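Local coordinates for E3 SUMO-protein ligase SIZ2 (Saccharomyces cerevisiae, PDB 6U75) that acts as an E3 ligase of the PIAS family that promotes attachment of SUMO to target proteins, through a zinc-binding SP-RING domain, at residues Gln158-Tyr163 and Ser241-Asn246; Leu183-Gln186 and Thr192-Lys195; Asp201-Ile206 and Pro227-Pro232. All coordinates share one frame; numbering follows the deposited sequence.

Contact 1 of 3, residues Gln158-Tyr163 and Ser241-Asn246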
loop_
_atom_site.group_PDB
_atom_site.type_symbol
_atom_site.label_atom_id
_atom_site.label_comp_id
_atom_site.label_asym_id
_atom_site.label_seq_id
_atom_site.Cartn_x
_atom_site.Cartn_y
_atom_site.Cartn_z
ATOM N N GLN A 158 -28.444 7.153 -5.545
ATOM C CA GLN A 158 -29.084 8.464 -5.498
ATOM C C GLN A 158 -28.044 9.576 -5.468
ATOM O O GLN A 158 -28.204 10.607 -6.132
ATOM C CB GLN A 158 -30.002 8.563 -4.278
ATOM C CG GLN A 158 -31.263 7.714 -4.360
ATOM C CD GLN A 158 -31.007 6.246 -4.082
ATOM O OE1 GLN A 158 -29.863 5.824 -3.916
ATOM N NE2 GLN A 158 -32.076 5.461 -4.024
ATOM N N ALA A 159 -26.968 9.383 -4.702
ATOM C CA ALA A 159 -25.923 10.397 -4.627
ATOM C C ALA A 159 -25.263 10.602 -5.984
ATOM O O ALA A 159 -24.998 11.741 -6.390
ATOM C CB ALA A 159 -24.885 10.000 -3.579
ATOM N N THR A 160 -24.995 9.511 -6.704
ATOM C CA THR A 160 -24.367 9.633 -8.015
ATOM C C THR A 160 -25.291 10.331 -9.006
ATOM O O THR A 160 -24.841 11.168 -9.796
ATOM C CB THR A 160 -23.967 8.253 -8.538
ATOM O OG1 THR A 160 -23.161 7.584 -7.561
ATOM C CG2 THR A 160 -23.180 8.384 -9.835
ATOM N N THR A 161 -26.585 9.997 -8.986
ATOM C CA THR A 161 -27.526 10.676 -9.872
ATOM C C THR A 161 -27.604 12.164 -9.550
ATOM O O THR A 161 -27.634 13.006 -10.458
ATOM C CB THR A 161 -28.909 10.033 -9.769
ATOM O OG1 THR A 161 -29.265 9.874 -8.390
ATOM C CG2 THR A 161 -28.925 8.676 -10.459
ATOM N N ALA A 162 -27.642 12.507 -8.259
ATOM C CA ALA A 162 -27.662 13.912 -7.871
ATOM C C ALA A 162 -26.407 14.628 -8.350
ATOM O O ALA A 162 -26.478 15.760 -8.841
ATOM C CB ALA A 162 -27.804 14.032 -6.354
ATOM N N TYR A 163 -25.248 13.982 -8.214
ATOM C CA TYR A 163 -24.006 14.588 -8.683
ATOM C C TYR A 163 -24.036 14.801 -10.190
ATOM O O TYR A 163 -23.611 15.853 -10.684
ATOM C CB TYR A 163 -22.817 13.713 -8.290
ATOM C CG TYR A 163 -21.492 14.218 -8.810
ATOM C CD1 TYR A 163 -20.782 15.196 -8.126
ATOM C CD2 TYR A 163 -20.947 13.714 -9.985
ATOM C CE1 TYR A 163 -19.570 15.659 -8.598
ATOM C CE2 TYR A 163 -19.735 14.172 -10.464
ATOM C CZ TYR A 163 -19.051 15.145 -9.766
ATOM O OH TYR A 163 -17.843 15.604 -10.240
ATOM N N SER A 241 -19.151 1.754 -5.631
ATOM C CA SER A 241 -20.129 2.651 -6.239
ATOM C C SER A 241 -21.320 1.824 -6.706
ATOM O O SER A 241 -21.199 1.012 -7.629
ATOM C CB SER A 241 -19.510 3.419 -7.403
ATOM O OG SER A 241 -20.514 4.049 -8.180
ATOM N N GLU A 242 -22.475 2.030 -6.070
ATOM C CA GLU A 242 -23.658 1.257 -6.429
ATOM C C GLU A 242 -24.103 1.543 -7.857
ATOM O O GLU A 242 -24.609 0.646 -8.539
ATOM C CB GLU A 242 -24.794 1.557 -5.451
ATOM C CG GLU A 242 -25.991 0.633 -5.596
ATOM C CD GLU A 242 -27.150 1.031 -4.705
ATOM O OE1 GLU A 242 -27.111 2.143 -4.137
ATOM O OE2 GLU A 242 -28.101 0.232 -4.573
ATOM N N PHE A 243 -23.919 2.776 -8.330
ATOM C CA PHE A 243 -24.376 3.142 -9.668
ATOM C C PHE A 243 -23.633 2.349 -10.738
ATOM O O PHE A 243 -24.245 1.638 -11.548
ATOM C CB PHE A 243 -24.188 4.649 -9.871
ATOM C CG PHE A 243 -24.880 5.195 -11.087
ATOM C CD1 PHE A 243 -26.263 5.233 -11.157
ATOM C CD2 PHE A 243 -24.146 5.694 -12.152
ATOM C CE1 PHE A 243 -26.900 5.742 -12.273
ATOM C CE2 PHE A 243 -24.778 6.206 -13.268
ATOM C CZ PHE A 243 -26.156 6.230 -13.329
ATOM N N VAL A 244 -22.302 2.457 -10.753
ATOM C CA VAL A 244 -21.507 1.736 -11.742
ATOM C C VAL A 244 -21.661 0.233 -11.553
ATOM O O VAL A 244 -21.671 -0.532 -12.523
ATOM C CB VAL A 244 -20.031 2.166 -11.657
ATOM C CG1 VAL A 244 -19.213 1.467 -12.733
ATOM C CG2 VAL A 244 -19.906 3.678 -11.777
ATOM N N ASP A 245 -21.776 -0.214 -10.301
ATOM C CA ASP A 245 -21.947 -1.640 -10.044
ATOM C C ASP A 245 -23.229 -2.161 -10.681
ATOM O O ASP A 245 -23.230 -3.224 -11.315
ATOM C CB ASP A 245 -21.947 -1.902 -8.538
ATOM C CG ASP A 245 -22.119 -3.368 -8.203
ATOM O OD1 ASP A 245 -21.181 -4.152 -8.465
ATOM O OD2 ASP A 245 -23.190 -3.737 -7.678
ATOM N N ASN A 246 -24.331 -1.425 -10.527
ATOM C CA ASN A 246 -25.588 -1.848 -11.133
ATOM C C ASN A 246 -25.518 -1.771 -12.652
ATOM O O ASN A 246 -26.081 -2.624 -13.347
ATOM C CB ASN A 246 -26.740 -0.993 -10.607
ATOM C CG ASN A 246 -26.951 -1.155 -9.115
ATOM O OD1 ASN A 246 -26.451 -2.101 -8.506
ATOM N ND2 ASN A 246 -27.699 -0.234 -8.519
#
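Thr160 and Phe243 make most of this contact, and they make it through carbon. Methyl CG2 of Thr160 rests 3.7 Å from CD2 of Phe243 and almost as near to ring atom CG, while CB of Thr160 lies 3.8 Å from CB of Phe243. With CG2 anti to the backbone N (about 180° from it) and OG1 beside that N, the threonine offers its methyl to the phenylalanine. Thr161 adds a second methyl one residue on: its CG2 sits 4.0 Å from Phe243 CE1. Both methyls come in obliquely, one beside CD2 and the other beside CE1, and Ile164 of the same helix also packs on the phenylalanine.

The hydroxyl of Thr161 turns back to its own helix. Thr161 OG1 reaches Gln158 O at 2.6 Å, standing above that carbonyl plane, and Ala162 N bonds to the same oxygen from the same face, so one acceptor serves two donors; OG1 is also hydrogen-bonded with Lys157 O. Across the contact, Ser241 holds the N-cap position of helix 242-249. Its neighbour Glu242 sends OE1 to Lys157 N, a polar tie between the two helices.

The chemistry is therefore that of a mainly nonpolar seam: two threonine methyls and one aromatic ring join helix 157-168 to helix 242-249 of the SP-RING region, with the Glu242 tie beside them and the Thr161 hydroxyl bonded within its own helix.

Contact 2 of 3, residues Leu183-Gln186 and Thr192-Lys195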
loop_
_atom_site.group_PDB
_atom_site.type_symbol
_atom_site.label_atom_id
_atom_site.label_comp_id
_atom_site.label_asym_id
_atom_site.label_seq_id
_atom_site.Cartn_x
_atom_site.Cartn_y
_atom_site.Cartn_z
ATOM N N LEU A 183 -19.099 7.187 -19.472
ATOM C CA LEU A 183 -18.678 6.418 -18.310
ATOM C C LEU A 183 -18.047 5.118 -18.792
ATOM O O LEU A 183 -18.696 4.331 -19.489
ATOM C CB LEU A 183 -19.867 6.130 -17.392
ATOM C CG LEU A 183 -19.639 5.134 -16.252
ATOM C CD1 LEU A 183 -18.662 5.692 -15.232
ATOM C CD2 LEU A 183 -20.958 4.770 -15.592
ATOM N N SER A 184 -16.788 4.897 -18.427
ATOM C CA SER A 184 -16.093 3.672 -18.790
ATOM C C SER A 184 -16.368 2.587 -17.759
ATOM O O SER A 184 -16.338 2.838 -16.551
ATOM C CB SER A 184 -14.586 3.916 -18.897
ATOM O OG SER A 184 -13.886 2.694 -19.060
ATOM N N LEU A 185 -16.649 1.382 -18.245
ATOM C CA LEU A 185 -16.773 0.212 -17.389
ATOM C C LEU A 185 -15.447 -0.513 -17.207
ATOM O O LEU A 185 -15.418 -1.574 -16.574
ATOM C CB LEU A 185 -17.811 -0.759 -17.960
ATOM C CG LEU A 185 -19.222 -0.202 -18.166
ATOM C CD1 LEU A 185 -20.177 -1.316 -18.571
ATOM C CD2 LEU A 185 -19.719 0.506 -16.916
ATOM N N GLN A 186 -14.359 0.033 -17.741
ATOM C CA GLN A 186 -13.044 -0.584 -17.668
ATOM C C GLN A 186 -12.234 0.030 -16.535
ATOM O O GLN A 186 -12.427 1.190 -16.162
ATOM C CB GLN A 186 -12.293 -0.416 -18.991
ATOM C CG GLN A 186 -13.076 -0.872 -20.208
ATOM C CD GLN A 186 -13.509 -2.321 -20.113
ATOM O OE1 GLN A 186 -14.633 -2.620 -19.711
ATOM N NE2 GLN A 186 -12.616 -3.231 -20.483
ATOM N N THR A 192 -9.320 -3.983 -17.946
ATOM C CA THR A 192 -10.330 -5.015 -18.100
ATOM C C THR A 192 -11.614 -4.549 -17.430
ATOM O O THR A 192 -11.636 -3.561 -16.691
ATOM C CB THR A 192 -9.872 -6.351 -17.496
ATOM O OG1 THR A 192 -9.635 -6.188 -16.092
ATOM C CG2 THR A 192 -8.598 -6.836 -18.169
ATOM N N ARG A 193 -12.695 -5.275 -17.698
ATOM C CA ARG A 193 -13.985 -4.935 -17.117
ATOM C C ARG A 193 -13.909 -4.987 -15.595
ATOM O O ARG A 193 -13.486 -5.991 -15.014
ATOM C CB ARG A 193 -15.056 -5.893 -17.633
ATOM C CG ARG A 193 -16.435 -5.681 -17.035
ATOM C CD ARG A 193 -17.500 -5.618 -18.118
ATOM N NE ARG A 193 -18.828 -5.932 -17.601
ATOM C CZ ARG A 193 -19.963 -5.670 -18.245
ATOM N NH1 ARG A 193 -19.939 -5.076 -19.430
ATOM N NH2 ARG A 193 -21.124 -5.997 -17.696
ATOM N N MET A 194 -14.315 -3.896 -14.952
ATOM C CA MET A 194 -14.263 -3.827 -13.499
ATOM C C MET A 194 -15.185 -4.867 -12.881
ATOM O O MET A 194 -16.289 -5.117 -13.372
ATOM C CB MET A 194 -14.663 -2.432 -13.017
ATOM C CG MET A 194 -13.583 -1.382 -13.189
ATOM S SD MET A 194 -14.089 0.238 -12.587
ATOM C CE MET A 194 -15.371 0.650 -13.767
ATOM N N LYS A 195 -14.720 -5.476 -11.792
ATOM C CA LYS A 195 -15.549 -6.358 -10.982
ATOM C C LYS A 195 -16.004 -5.707 -9.685
ATOM O O LYS A 195 -17.112 -5.990 -9.218
ATOM C CB LYS A 195 -14.795 -7.654 -10.661
ATOM C CG LYS A 195 -14.561 -8.542 -11.877
ATOM C CD LYS A 195 -14.634 -10.025 -11.528
ATOM C CE LYS A 195 -13.317 -10.550 -10.985
ATOM N NZ LYS A 195 -12.305 -10.731 -12.064
#
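Met194 runs out extended from its backbone (chi2 -179°) and then bends at the sulfur (chi3 -67°), which folds methyl CE back over the peptide that joins Leu185 to Gln186. Met194 CE comes to 3.6 Å from Leu185 O and also touches Ser184 O, so within the pair of segments the thioether lies against backbone. Arg193 starts with CG anti to its backbone N (chi1 177°), and its chain runs side by side with that of Leu185, the two pointing the same way. Leu185 CD1 lies over one face of the Arg193 guanidinium, 3.9 Å from Arg193 NH1.

The backbones are joined by one hydrogen bond: Met194 N donates to Leu185 O at 3.0 Å. Gln186 and Arg193 form a single beta bridge, and alongside it CA of Gln186 makes a CA-H...O contact of 3.4 Å with Thr192 O. Just before the bridge, Gln186 N donates to Ser184 OG at 3.0 Å, an ST turn in which the serine hydroxyl grips the chain as it leaves strand 181-184.

Around the pair, Leu185 packs on Ile247 and Ile248 of helix 242-249, and the arginine makes weak hydrogen bonds to the carbonyls of Cys251 and Val255. Thr192 OG1 bonds to Ser190 OG within the intervening loop. Met194 meanwhile packs on Cys187 and Cys208. The result is a short hairpin-like loop, its base closed by an isolated bridge, within the SP-RING zinc finger, with the Met194 side chain about 12 Å from the zinc ion.

Contact 3 of 3, residues Asp201-Ile206 and Pro227-Pro232. With ZN (zinc ion), chain C.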
loop_
_atom_site.group_PDB
_atom_site.type_symbol
_atom_site.label_atom_id
_atom_site.label_comp_id
_atom_site.label_asym_id
_atom_site.label_seq_id
_atom_site.Cartn_x
_atom_site.Cartn_y
_atom_site.Cartn_z
ATOM N N ASP A 201 -15.731 9.098 -1.409
ATOM C CA ASP A 201 -16.607 10.261 -1.350
ATOM C C ASP A 201 -15.841 11.551 -1.599
ATOM O O ASP A 201 -16.450 12.568 -1.947
ATOM C CB ASP A 201 -17.307 10.323 0.008
ATOM C CG ASP A 201 -18.250 9.157 0.231
ATOM O OD1 ASP A 201 -18.868 8.695 -0.751
ATOM O OD2 ASP A 201 -18.372 8.703 1.388
ATOM N N GLN A 202 -14.519 11.528 -1.433
ATOM C CA GLN A 202 -13.687 12.695 -1.689
ATOM C C GLN A 202 -13.397 12.890 -3.171
ATOM O O GLN A 202 -12.853 13.933 -3.548
ATOM C CB GLN A 202 -12.358 12.578 -0.932
ATOM C CG GLN A 202 -12.428 11.794 0.377
ATOM C CD GLN A 202 -13.507 12.302 1.314
ATOM O OE1 GLN A 202 -13.531 13.478 1.676
ATOM N NE2 GLN A 202 -14.412 11.413 1.707
ATOM N N CYS A 203 -13.744 11.920 -4.013
ATOM C CA CYS A 203 -13.443 11.976 -5.435
ATOM C C CYS A 203 -14.547 12.717 -6.178
ATOM O O CYS A 203 -15.733 12.418 -6.004
ATOM C CB CYS A 203 -13.277 10.566 -6.003
ATOM S SG CYS A 203 -11.711 9.775 -5.571
ATOM N N LYS A 204 -14.149 13.674 -7.008
ATOM C CA LYS A 204 -15.089 14.492 -7.772
ATOM C C LYS A 204 -15.193 13.975 -9.206
ATOM O O LYS A 204 -14.892 14.673 -10.176
ATOM C CB LYS A 204 -14.656 15.956 -7.738
ATOM C CG LYS A 204 -14.265 16.458 -6.349
ATOM C CD LYS A 204 -15.455 16.484 -5.399
ATOM C CE LYS A 204 -15.002 16.521 -3.948
ATOM N NZ LYS A 204 -16.150 16.643 -3.007
ATOM N N HIS A 205 -15.623 12.721 -9.328
ATOM C CA HIS A 205 -15.764 12.083 -10.629
ATOM C C HIS A 205 -16.574 10.806 -10.471
ATOM O O HIS A 205 -16.469 10.121 -9.451
ATOM C CB HIS A 205 -14.393 11.775 -11.248
ATOM C CG HIS A 205 -13.491 10.971 -10.361
ATOM N ND1 HIS A 205 -13.727 9.645 -10.065
ATOM C CD2 HIS A 205 -12.349 11.303 -9.716
ATOM C CE1 HIS A 205 -12.769 9.198 -9.271
ATOM N NE2 HIS A 205 -11.921 10.184 -9.043
ATOM N N ILE A 206 -17.386 10.495 -11.486
ATOM C CA ILE A 206 -18.199 9.283 -11.443
ATOM C C ILE A 206 -17.416 8.044 -11.854
ATOM O O ILE A 206 -17.855 6.922 -11.569
ATOM C CB ILE A 206 -19.445 9.414 -12.337
ATOM C CG1 ILE A 206 -19.049 9.784 -13.769
ATOM C CG2 ILE A 206 -20.403 10.450 -11.764
ATOM C CD1 ILE A 206 -20.179 9.651 -14.767
ATOM N N PRO A 227 -6.223 6.430 -9.033
ATOM C CA PRO A 227 -5.722 6.250 -10.405
ATOM C C PRO A 227 -6.360 7.179 -11.428
ATOM O O PRO A 227 -5.971 7.142 -12.600
ATOM C CB PRO A 227 -6.064 4.782 -10.718
ATOM C CG PRO A 227 -6.331 4.141 -9.405
ATOM C CD PRO A 227 -6.897 5.217 -8.539
ATOM N N ILE A 228 -7.332 7.999 -11.032
ATOM C CA ILE A 228 -8.046 8.884 -11.948
ATOM C C ILE A 228 -7.702 10.347 -11.676
ATOM O O ILE A 228 -7.208 11.052 -12.559
ATOM C CB ILE A 228 -9.570 8.641 -11.872
ATOM C CG1 ILE A 228 -9.874 7.168 -12.168
ATOM C CG2 ILE A 228 -10.311 9.560 -12.836
ATOM C CD1 ILE A 228 -11.328 6.795 -12.020
ATOM N N CYS A 229 -7.953 10.819 -10.456
ATOM C CA CYS A 229 -7.711 12.207 -10.089
ATOM C C CYS A 229 -6.396 12.418 -9.347
ATOM O O CYS A 229 -6.021 13.571 -9.104
ATOM C CB CYS A 229 -8.866 12.729 -9.224
ATOM S SG CYS A 229 -9.103 11.836 -7.671
ATOM N N GLN A 230 -5.694 11.349 -8.980
ATOM C CA GLN A 230 -4.400 11.405 -8.305
ATOM C C GLN A 230 -4.467 12.070 -6.934
ATOM O O GLN A 230 -3.420 12.352 -6.338
ATOM C CB GLN A 230 -3.349 12.112 -9.170
ATOM C CG GLN A 230 -2.517 11.163 -10.014
ATOM C CD GLN A 230 -3.356 10.355 -10.979
ATOM O OE1 GLN A 230 -4.430 10.787 -11.399
ATOM N NE2 GLN A 230 -2.873 9.170 -11.336
ATOM N N HIS A 231 -5.660 12.329 -6.412
ATOM C CA HIS A 231 -5.761 12.845 -5.057
ATOM C C HIS A 231 -5.282 11.786 -4.065
ATOM O O HIS A 231 -5.544 10.593 -4.256
ATOM C CB HIS A 231 -7.199 13.247 -4.729
ATOM C CG HIS A 231 -7.529 14.662 -5.084
ATOM N ND1 HIS A 231 -8.289 14.998 -6.184
ATOM C CD2 HIS A 231 -7.203 15.831 -4.481
ATOM C CE1 HIS A 231 -8.417 16.311 -6.244
ATOM N NE2 HIS A 231 -7.767 16.841 -5.223
ATOM N N PRO A 232 -4.579 12.180 -3.002
ATOM C CA PRO A 232 -4.171 11.196 -1.988
ATOM C C PRO A 232 -5.382 10.696 -1.215
ATOM O O PRO A 232 -6.119 11.481 -0.615
ATOM C CB PRO A 232 -3.209 11.985 -1.094
ATOM C CG PRO A 232 -3.635 13.401 -1.249
ATOM C CD PRO A 232 -4.114 13.538 -2.668
HETATM ZN ZN ZN C . -10.551 10.082 -7.538
#
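The imidazole of His205 has Ile228 on one face and Cys229 at its edge. It belongs to the zinc site of the SP-RING, a RING-like finger whose metal is bound by three cysteines and one histidine. Methyl CG2 of Ile228 stands 4.1 Å from the centroid of the His205 ring, only 8° off the normal, a CH-pi contact, and CD1 of the same isoleucine touches His205 CE1. Cys229 SG lies in the ring plane, 3.5 Å from His205 NE2, because both atoms bind one metal.

Zinc is held by Cys203 SG, His205 NE2 and Cys229 SG, and Cys226, just before segment 227-232, completes the set of four. Chi1 of 54° sets the His205 ring between its backbone N and carbonyl carbon, turned toward Cys229, while ND1, on the side away from zinc, makes a weak bond to Gln207 O.

Besides the zinc ion, Cys229 SG has N-H donors from His231. Donors pointing at a metal-bound sulfur would probably offset part of the thiolate charge. The backbone N of His231 approaches weakly; the imidazole of His231 offers ND1 exactly in its own ring plane, 3.6 Å from Cys229 SG, with an N-H...S angle of 151°.

From the N terminus, helix 157-168 supplies the first half of contact 1. Contact 2 follows, closing a short loop between strand 181-184 and the turn ahead of strand 197-199. Contact 3 then closes a longer loop holding helix 211-218, its two ends joined through the zinc ion. Only at helix 242-249 does contact 1 close, so contacts 2 and 3 lie in series and both nest inside it. The three also meet: Val244 packs on Met194 and Leu183, Tyr163 packs on Ile206 and its OH probably bonds to Lys204 O, and Leu183 CD1 touches Ile206 O. Together they tie helix 157-168, helix 242-249, strand 181-184 and the zinc-binding loops.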